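Local coordinates for Slr0280 protein (Synechocystis sp., PDB 5H3K) that is of unknown function but carries a NAGPA-type phosphodiester glycosidase domain and may cleave phosphodiester-linked sugars, at residues 145-157 with 166-178. Numbering follows the deposited sequence.
Sequences VMPNTNAQILTVR and RVVLELSQPAFWQ
With chi1 at 72°, Thr149 sets OG1 between its own backbone N and carbonyl carbon, from where the hydroxyl donates to Pro174 O (2.8 Å) in the carbonyl plane. Thr149 OG1 also accepts from a water that in turn takes the N-H of Phe176, while Thr149 CG2 lies over one face of the Phe176 ring. Pro147 O meets that ring at its edge, 3.6 Å from CE2, and Met146 CE comes obliquely to CZ. A valine in place of Thr149 would probably leave Pro174 O and the water without the hydroxyl that joins them. Ser172, similarly turned at chi1, accepts from Gln152 N through OG (2.9 Å) and donates from its backbone N to Gln152 O. Next to this pair, 153-157 and 166-171 belong to the antiparallel beta hairpin of strands 153-161 and 164-171, two of the four strands of a sheet. Arg157 and Val168 form a hydrogen-bonded pair, the bond from Val168 N to Arg157 O (2.7 Å) being nearly straight. On the face carrying Ile153, Val156, Leu169 and Leu171, Ile153 CG1 packs alongside Leu171 CD2 (3.7 Å), and Val156 CG1 against Leu169 CD1. Strand 258-264 flanks the second hairpin strand, where Arg166 forms a salt bridge with Asp262.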
ATOM      1  N   VAL A 145      11.162  12.007 -22.370  1.00 16.42           N
ATOM      2  CA  VAL A 145      12.071  11.098 -23.055  1.00 13.62           C
ATOM      3  C   VAL A 145      13.471  11.193 -22.464  1.00 16.63           C
ATOM      4  O   VAL A 145      14.112  12.245 -22.523  1.00 18.62           O
ATOM      5  CB  VAL A 145      12.117  11.384 -24.577  1.00 16.75           C
ATOM      6  CG1 VAL A 145      13.034  10.382 -25.279  1.00 14.78           C
ATOM      7  CG2 VAL A 145      10.715  11.331 -25.162  1.00 18.13           C
ATOM      8  N   MET A 146      13.944  10.093 -21.884  1.00 13.06           N
ATOM      9  CA  MET A 146      15.255  10.080 -21.254  1.00 17.32           C
ATOM     10  C   MET A 146      16.354  10.080 -22.317  1.00 18.83           C
ATOM     11  O   MET A 146      16.183   9.518 -23.403  1.00 19.68           O
ATOM     12  CB  MET A 146      15.401   8.883 -20.307  1.00 15.61           C
ATOM     13  CG  MET A 146      14.342   8.831 -19.207  1.00 17.34           C
ATOM     14  SD  MET A 146      14.314  10.326 -18.185  1.00 19.11           S
ATOM     15  CE  MET A 146      15.963  10.270 -17.497  1.00 18.97           C
ATOM     16  N   PRO A 147      17.490  10.715 -22.010  1.00 18.75           N
ATOM     17  CA  PRO A 147      18.513  10.878 -23.043  1.00 20.44           C
ATOM     18  C   PRO A 147      19.265   9.579 -23.292  1.00 17.75           C
ATOM     19  O   PRO A 147      19.322   8.711 -22.418  1.00 17.42           O
ATOM     20  CB  PRO A 147      19.451  11.927 -22.437  1.00 22.59           C
ATOM     21  CG  PRO A 147      19.327  11.726 -20.946  1.00 22.69           C
ATOM     22  CD  PRO A 147      17.907  11.276 -20.708  1.00 18.08           C
ATOM     23  N   ASN A 148      19.830   9.457 -24.486  1.00 18.68           N
ATOM     24  CA  ASN A 148      20.702   8.340 -24.827  1.00 17.18           C
ATOM     25  C   ASN A 148      22.079   8.523 -24.176  1.00 19.42           C
ATOM     26  O   ASN A 148      22.773   9.502 -24.439  1.00 19.35           O
ATOM     27  CB  ASN A 148      20.832   8.266 -26.351  1.00 23.12           C
ATOM     28  CG  ASN A 148      21.393   6.943 -26.837  1.00 30.83           C
ATOM     29  OD1 ASN A 148      21.617   6.013 -26.055  1.00 31.22           O
ATOM     30  ND2 ASN A 148      21.627   6.853 -28.146  1.00 32.44           N
ATOM     31  N   THR A 149      22.477   7.608 -23.301  1.00 14.93           N
ATOM     32  CA  THR A 149      23.799   7.727 -22.703  1.00 17.02           C
ATOM     33  C   THR A 149      24.893   7.039 -23.526  1.00 17.61           C
ATOM     34  O   THR A 149      26.077   7.143 -23.190  1.00 18.03           O
ATOM     35  CB  THR A 149      23.828   7.181 -21.271  1.00 16.34           C
ATOM     36  OG1 THR A 149      23.732   5.753 -21.313  1.00 14.52           O
ATOM     37  CG2 THR A 149      22.677   7.771 -20.450  1.00 15.83           C
ATOM     38  N   ASN A 150      24.495   6.329 -24.582  1.00 17.19           N
ATOM     39  CA  ASN A 150      25.434   5.630 -25.477  1.00 16.60           C
ATOM     40  C   ASN A 150      26.354   4.638 -24.771  1.00 18.65           C
ATOM     41  O   ASN A 150      27.520   4.494 -25.144  1.00 18.29           O
ATOM     42  CB  ASN A 150      26.289   6.617 -26.282  1.00 19.81           C
ATOM     43  CG  ASN A 150      25.466   7.495 -27.208  1.00 25.12           C
ATOM     44  OD1 ASN A 150      25.566   8.727 -27.168  1.00 28.23           O
ATOM     45  ND2 ASN A 150      24.660   6.868 -28.056  1.00 26.23           N
ATOM     46  N   ALA A 151      25.826   3.955 -23.755  1.00 15.04           N
ATOM     47  CA  ALA A 151      26.612   3.007 -22.959  1.00 12.51           C
ATOM     48  C   ALA A 151      26.652   1.639 -23.620  1.00 14.42           C
ATOM     49  O   ALA A 151      25.674   1.206 -24.232  1.00 10.88           O
ATOM     50  CB  ALA A 151      26.040   2.884 -21.539  1.00 11.25           C
ATOM     51  N   GLN A 152      27.790   0.965 -23.481  1.00 14.45           N
ATOM     52  CA  GLN A 152      27.951  -0.403 -23.937  1.00 13.51           C
ATOM     53  C   GLN A 152      28.559  -1.219 -22.818  1.00 13.58           C
ATOM     54  O   GLN A 152      29.386  -0.711 -22.053  1.00 14.84           O
ATOM     55  CB  GLN A 152      28.895  -0.453 -25.140  1.00 17.13           C
ATOM     56  CG  GLN A 152      28.610   0.566 -26.212  1.00 19.27           C
ATOM     57  CD  GLN A 152      29.719   0.615 -27.254  1.00 30.13           C
ATOM     58  OE1 GLN A 152      30.528   1.545 -27.279  1.00 32.13           O
ATOM     59  NE2 GLN A 152      29.768  -0.397 -28.113  1.00 33.85           N
ATOM     60  N   ILE A 153      28.163  -2.487 -22.729  1.00  9.41           N
ATOM     61  CA  ILE A 153      28.744  -3.398 -21.765  1.00  9.65           C
ATOM     62  C   ILE A 153      30.024  -3.976 -22.352  1.00 13.36           C
ATOM     63  O   ILE A 153      29.989  -4.624 -23.392  1.00 16.66           O
ATOM     64  CB  ILE A 153      27.768  -4.537 -21.420  1.00 12.47           C
ATOM     65  CG1 ILE A 153      26.457  -3.957 -20.878  1.00 11.82           C
ATOM     66  CG2 ILE A 153      28.407  -5.496 -20.415  1.00 12.77           C
ATOM     67  CD1 ILE A 153      25.377  -5.015 -20.637  1.00 15.73           C
ATOM     68  N   LEU A 154      31.154  -3.734 -21.692  1.00 12.54           N
ATOM     69  CA  LEU A 154      32.455  -4.134 -22.243  1.00 14.32           C
ATOM     70  C   LEU A 154      32.895  -5.521 -21.779  1.00 15.38           C
ATOM     71  O   LEU A 154      33.399  -6.316 -22.573  1.00 16.02           O
ATOM     72  CB  LEU A 154      33.514  -3.083 -21.897  1.00 15.77           C
ATOM     73  CG  LEU A 154      33.123  -1.660 -22.312  1.00 14.09           C
ATOM     74  CD1 LEU A 154      34.108  -0.628 -21.769  1.00 16.20           C
ATOM     75  CD2 LEU A 154      32.995  -1.556 -23.828  1.00 19.49           C
ATOM     76  N   THR A 155      32.716  -5.810 -20.494  1.00 16.38           N
ATOM     77  CA  THR A 155      33.014  -7.136 -19.960  1.00 16.98           C
ATOM     78  C   THR A 155      31.988  -7.526 -18.901  1.00 16.73           C
ATOM     79  O   THR A 155      31.332  -6.663 -18.316  1.00 13.04           O
ATOM     80  CB  THR A 155      34.418  -7.201 -19.310  1.00 19.95           C
ATOM     81  OG1 THR A 155      34.491  -6.246 -18.247  1.00 18.10           O
ATOM     82  CG2 THR A 155      35.518  -6.899 -20.323  1.00 21.02           C
ATOM     83  N   VAL A 156      31.860  -8.825 -18.661  1.00 13.92           N
ATOM     84  CA  VAL A 156      31.060  -9.337 -17.560  1.00 14.20           C
ATOM     85  C   VAL A 156      31.941 -10.299 -16.770  1.00 17.77           C
ATOM     86  O   VAL A 156      32.479 -11.250 -17.336  1.00 20.80           O
ATOM     87  CB  VAL A 156      29.791 -10.061 -18.053  1.00 14.69           C
ATOM     88  CG1 VAL A 156      28.977 -10.561 -16.873  1.00 17.02           C
ATOM     89  CG2 VAL A 156      28.949  -9.145 -18.913  1.00 14.75           C
ATOM     90  N   ARG A 157      32.139 -10.017 -15.483  1.00 15.22           N
ATOM     91  CA  ARG A 157      32.975 -10.856 -14.618  1.00 21.04           C
ATOM     92  C   ARG A 157      32.183 -11.239 -13.380  1.00 15.96           C
ATOM     93  O   ARG A 157      31.313 -10.478 -12.957  1.00 16.98           O
ATOM     94  CB  ARG A 157      34.242 -10.095 -14.197  1.00 21.83           C
ATOM     95  CG  ARG A 157      35.132  -9.646 -15.362  1.00 25.81           C
ATOM     96  CD  ARG A 157      35.823 -10.836 -16.027  1.00 33.98           C
ATOM     97  NE  ARG A 157      36.582 -10.447 -17.215  1.00 39.09           N
ATOM     98  CZ  ARG A 157      36.167 -10.635 -18.466  1.00 38.16           C
ATOM     99  NH1 ARG A 157      34.997 -11.220 -18.706  1.00 31.64           N
ATOM    100  NH2 ARG A 157      36.928 -10.248 -19.483  1.00 40.25           N
ATOM    101  N   ARG A 166      29.099 -12.022  -6.699  1.00 14.68           N
ATOM    102  CA  ARG A 166      29.049 -10.703  -7.306  1.00 13.16           C
ATOM    103  C   ARG A 166      29.220 -10.820  -8.804  1.00 14.15           C
ATOM    104  O   ARG A 166      30.058 -11.586  -9.284  1.00 17.22           O
ATOM    105  CB  ARG A 166      30.154  -9.823  -6.717  1.00 16.43           C
ATOM    106  CG  ARG A 166      30.498  -8.605  -7.552  1.00 14.94           C
ATOM    107  CD  ARG A 166      31.434  -7.689  -6.771  1.00 19.79           C
ATOM    108  NE  ARG A 166      30.721  -6.982  -5.706  1.00 16.46           N
ATOM    109  CZ  ARG A 166      31.302  -6.277  -4.743  1.00 23.27           C
ATOM    110  NH1 ARG A 166      32.626  -6.201  -4.680  1.00 27.06           N
ATOM    111  NH2 ARG A 166      30.556  -5.659  -3.835  1.00 19.02           N
ATOM    112  N   VAL A 167      28.408 -10.078  -9.547  1.00 10.81           N
ATOM    113  CA  VAL A 167      28.578  -9.972 -10.985  1.00 12.68           C
ATOM    114  C   VAL A 167      28.890  -8.515 -11.300  1.00 13.32           C
ATOM    115  O   VAL A 167      28.212  -7.608 -10.815  1.00 13.33           O
ATOM    116  CB  VAL A 167      27.307 -10.409 -11.741  1.00 11.72           C
ATOM    117  CG1 VAL A 167      27.477 -10.210 -13.241  1.00 12.25           C
ATOM    118  CG2 VAL A 167      26.983 -11.860 -11.419  1.00 10.97           C
ATOM    119  N   VAL A 168      29.925  -8.283 -12.096  1.00 11.54           N
ATOM    120  CA  VAL A 168      30.315  -6.920 -12.429  1.00 11.18           C
ATOM    121  C   VAL A 168      30.207  -6.687 -13.931  1.00 14.66           C
ATOM    122  O   VAL A 168      30.806  -7.421 -14.727  1.00 14.16           O
ATOM    123  CB  VAL A 168      31.757  -6.612 -11.953  1.00 13.86           C
ATOM    124  CG1 VAL A 168      32.200  -5.232 -12.428  1.00 16.21           C
ATOM    125  CG2 VAL A 168      31.855  -6.722 -10.434  1.00 17.12           C
ATOM    126  N   LEU A 169      29.417  -5.692 -14.324  1.00  7.87           N
ATOM    127  CA  LEU A 169      29.374  -5.280 -15.719  1.00 11.11           C
ATOM    128  C   LEU A 169      30.213  -4.022 -15.881  1.00 13.03           C
ATOM    129  O   LEU A 169      29.835  -2.967 -15.363  1.00 12.38           O
ATOM    130  CB  LEU A 169      27.947  -4.953 -16.155  1.00 10.85           C
ATOM    131  CG  LEU A 169      26.935  -6.041 -16.489  1.00 18.74           C
ATOM    132  CD1 LEU A 169      27.142  -7.291 -15.689  1.00 16.02           C
ATOM    133  CD2 LEU A 169      25.561  -5.486 -16.204  1.00 19.07           C
ATOM    134  N   GLU A 170      31.340  -4.118 -16.593  1.00 11.91           N
ATOM    135  CA  GLU A 170      32.091  -2.916 -16.960  1.00 12.23           C
ATOM    136  C   GLU A 170      31.402  -2.214 -18.125  1.00 14.26           C
ATOM    137  O   GLU A 170      31.031  -2.850 -19.119  1.00 13.71           O
ATOM    138  CB  GLU A 170      33.554  -3.231 -17.315  1.00 13.77           C
ATOM    139  CG  GLU A 170      34.324  -1.971 -17.764  1.00 18.06           C
ATOM    140  CD  GLU A 170      35.818  -2.197 -17.951  1.00 25.93           C
ATOM    141  OE1 GLU A 170      36.365  -3.140 -17.336  1.00 27.80           O
ATOM    142  OE2 GLU A 170      36.447  -1.417 -18.703  1.00 25.18           O
ATOM    143  N   LEU A 171      31.203  -0.905 -17.992  1.00 12.30           N
ATOM    144  CA  LEU A 171      30.439  -0.142 -18.972  1.00  9.51           C
ATOM    145  C   LEU A 171      31.283   0.969 -19.587  1.00 11.32           C
ATOM    146  O   LEU A 171      32.195   1.480 -18.945  1.00 11.15           O
ATOM    147  CB  LEU A 171      29.233   0.497 -18.292  1.00 13.16           C
ATOM    148  CG  LEU A 171      28.317  -0.454 -17.525  1.00 13.89           C
ATOM    149  CD1 LEU A 171      27.262   0.343 -16.759  1.00 12.44           C
ATOM    150  CD2 LEU A 171      27.672  -1.421 -18.509  1.00 12.39           C
ATOM    151  N   SER A 172      30.950   1.372 -20.813  1.00  9.79           N
ATOM    152  CA  SER A 172      31.659   2.473 -21.467  1.00 14.56           C
ATOM    153  C   SER A 172      31.180   3.843 -20.984  1.00 17.51           C
ATOM    154  O   SER A 172      31.930   4.827 -21.025  1.00 13.98           O
ATOM    155  CB  SER A 172      31.497   2.386 -22.979  1.00 13.93           C
ATOM    156  OG  SER A 172      30.148   2.576 -23.342  1.00 11.71           O
ATOM    157  N   GLN A 173      29.923   3.905 -20.544  1.00 13.14           N
ATOM    158  CA  GLN A 173      29.301   5.144 -20.081  1.00 16.61           C
ATOM    159  C   GLN A 173      28.310   4.777 -18.983  1.00 15.79           C
ATOM    160  O   GLN A 173      27.920   3.603 -18.865  1.00 11.83           O
ATOM    161  CB  GLN A 173      28.544   5.840 -21.222  1.00 12.11           C
ATOM    162  CG  GLN A 173      29.397   6.250 -22.424  1.00 14.14           C
ATOM    163  CD  GLN A 173      30.366   7.373 -22.090  1.00 16.46           C
ATOM    164  OE1 GLN A 173      30.114   8.167 -21.181  1.00 17.05           O
ATOM    165  NE2 GLN A 173      31.471   7.450 -22.829  1.00 15.70           N
ATOM    166  N   PRO A 174      27.897   5.766 -18.178  1.00 15.89           N
ATOM    167  CA  PRO A 174      26.813   5.516 -17.221  1.00 13.46           C
ATOM    168  C   PRO A 174      25.577   5.013 -17.951  1.00 12.84           C
ATOM    169  O   PRO A 174      25.378   5.334 -19.132  1.00 13.07           O
ATOM    170  CB  PRO A 174      26.541   6.903 -16.637  1.00 11.22           C
ATOM    171  CG  PRO A 174      27.863   7.608 -16.733  1.00 16.74           C
ATOM    172  CD  PRO A 174      28.439   7.133 -18.062  1.00 15.64           C
ATOM    173  N   ALA A 175      24.754   4.230 -17.263  1.00 11.87           N
ATOM    174  CA  ALA A 175      23.580   3.655 -17.894  1.00 11.29           C
ATOM    175  C   ALA A 175      22.426   3.576 -16.908  1.00 11.16           C
ATOM    176  O   ALA A 175      22.622   3.237 -15.747  1.00 10.24           O
ATOM    177  CB  ALA A 175      23.904   2.265 -18.449  1.00 11.77           C
ATOM    178  N   PHE A 176      21.227   3.906 -17.368  1.00  9.20           N
ATOM    179  CA  PHE A 176      20.041   3.720 -16.543  1.00  9.95           C
ATOM    180  C   PHE A 176      19.780   2.228 -16.368  1.00 12.33           C
ATOM    181  O   PHE A 176      20.022   1.438 -17.282  1.00 13.74           O
ATOM    182  CB  PHE A 176      18.846   4.375 -17.209  1.00 10.87           C
ATOM    183  CG  PHE A 176      19.035   5.839 -17.475  1.00 11.11           C
ATOM    184  CD1 PHE A 176      19.545   6.670 -16.487  1.00 14.66           C
ATOM    185  CD2 PHE A 176      18.728   6.378 -18.713  1.00 16.30           C
ATOM    186  CE1 PHE A 176      19.722   8.031 -16.719  1.00 14.21           C
ATOM    187  CE2 PHE A 176      18.898   7.747 -18.957  1.00 20.40           C
ATOM    188  CZ  PHE A 176      19.398   8.568 -17.957  1.00 15.27           C
ATOM    189  N   TRP A 177      19.283   1.840 -15.201  1.00  9.13           N
ATOM    190  CA  TRP A 177      18.989   0.436 -14.955  1.00  9.41           C
ATOM    191  C   TRP A 177      17.867   0.276 -13.938  1.00 12.96           C
ATOM    192  O   TRP A 177      17.555   1.209 -13.186  1.00  9.34           O
ATOM    193  CB  TRP A 177      20.258  -0.303 -14.492  1.00 11.24           C
ATOM    194  CG  TRP A 177      20.876   0.324 -13.279  1.00  9.41           C
ATOM    195  CD1 TRP A 177      21.777   1.364 -13.253  1.00 10.00           C
ATOM    196  CD2 TRP A 177      20.623  -0.026 -11.913  1.00 10.91           C
ATOM    197  NE1 TRP A 177      22.104   1.667 -11.948  1.00 12.83           N
ATOM    198  CE2 TRP A 177      21.417   0.835 -11.116  1.00 12.14           C
ATOM    199  CE3 TRP A 177      19.813  -0.982 -11.295  1.00 11.58           C
ATOM    200  CZ2 TRP A 177      21.409   0.758  -9.719  1.00 13.78           C
ATOM    201  CZ3 TRP A 177      19.811  -1.049  -9.906  1.00 15.73           C
ATOM    202  CH2 TRP A 177      20.602  -0.180  -9.135  1.00 15.44           C
ATOM    203  N   GLN A 178      17.256  -0.908 -13.930  1.00 10.38           N
ATOM    204  CA  GLN A 178      16.253  -1.255 -12.938  1.00 10.10           C
ATOM    205  C   GLN A 178      16.401  -2.731 -12.593  1.00 11.26           C
ATOM    206  O   GLN A 178      17.063  -3.486 -13.323  1.00  8.48           O
ATOM    207  CB  GLN A 178      14.852  -0.967 -13.481  1.00 13.21           C
ATOM    208  CG  GLN A 178      14.526  -1.710 -14.765  1.00 12.20           C
ATOM    209  CD  GLN A 178      13.183  -1.296 -15.372  1.00 19.32           C
ATOM    210  OE1 GLN A 178      12.170  -1.974 -15.191  1.00 21.33           O
ATOM    211  NE2 GLN A 178      13.179  -0.185 -16.099  1.00 18.37           N
TER
HETATM  212  O   HOH W   1      21.342   4.424 -20.199  1.00 12.91           O
HETATM  213  O   HOH W   2      30.113   3.626 -25.780  1.00 16.77           O
HETATM  214  O   HOH W   3      33.340  -6.782 -15.595  1.00 15.40           O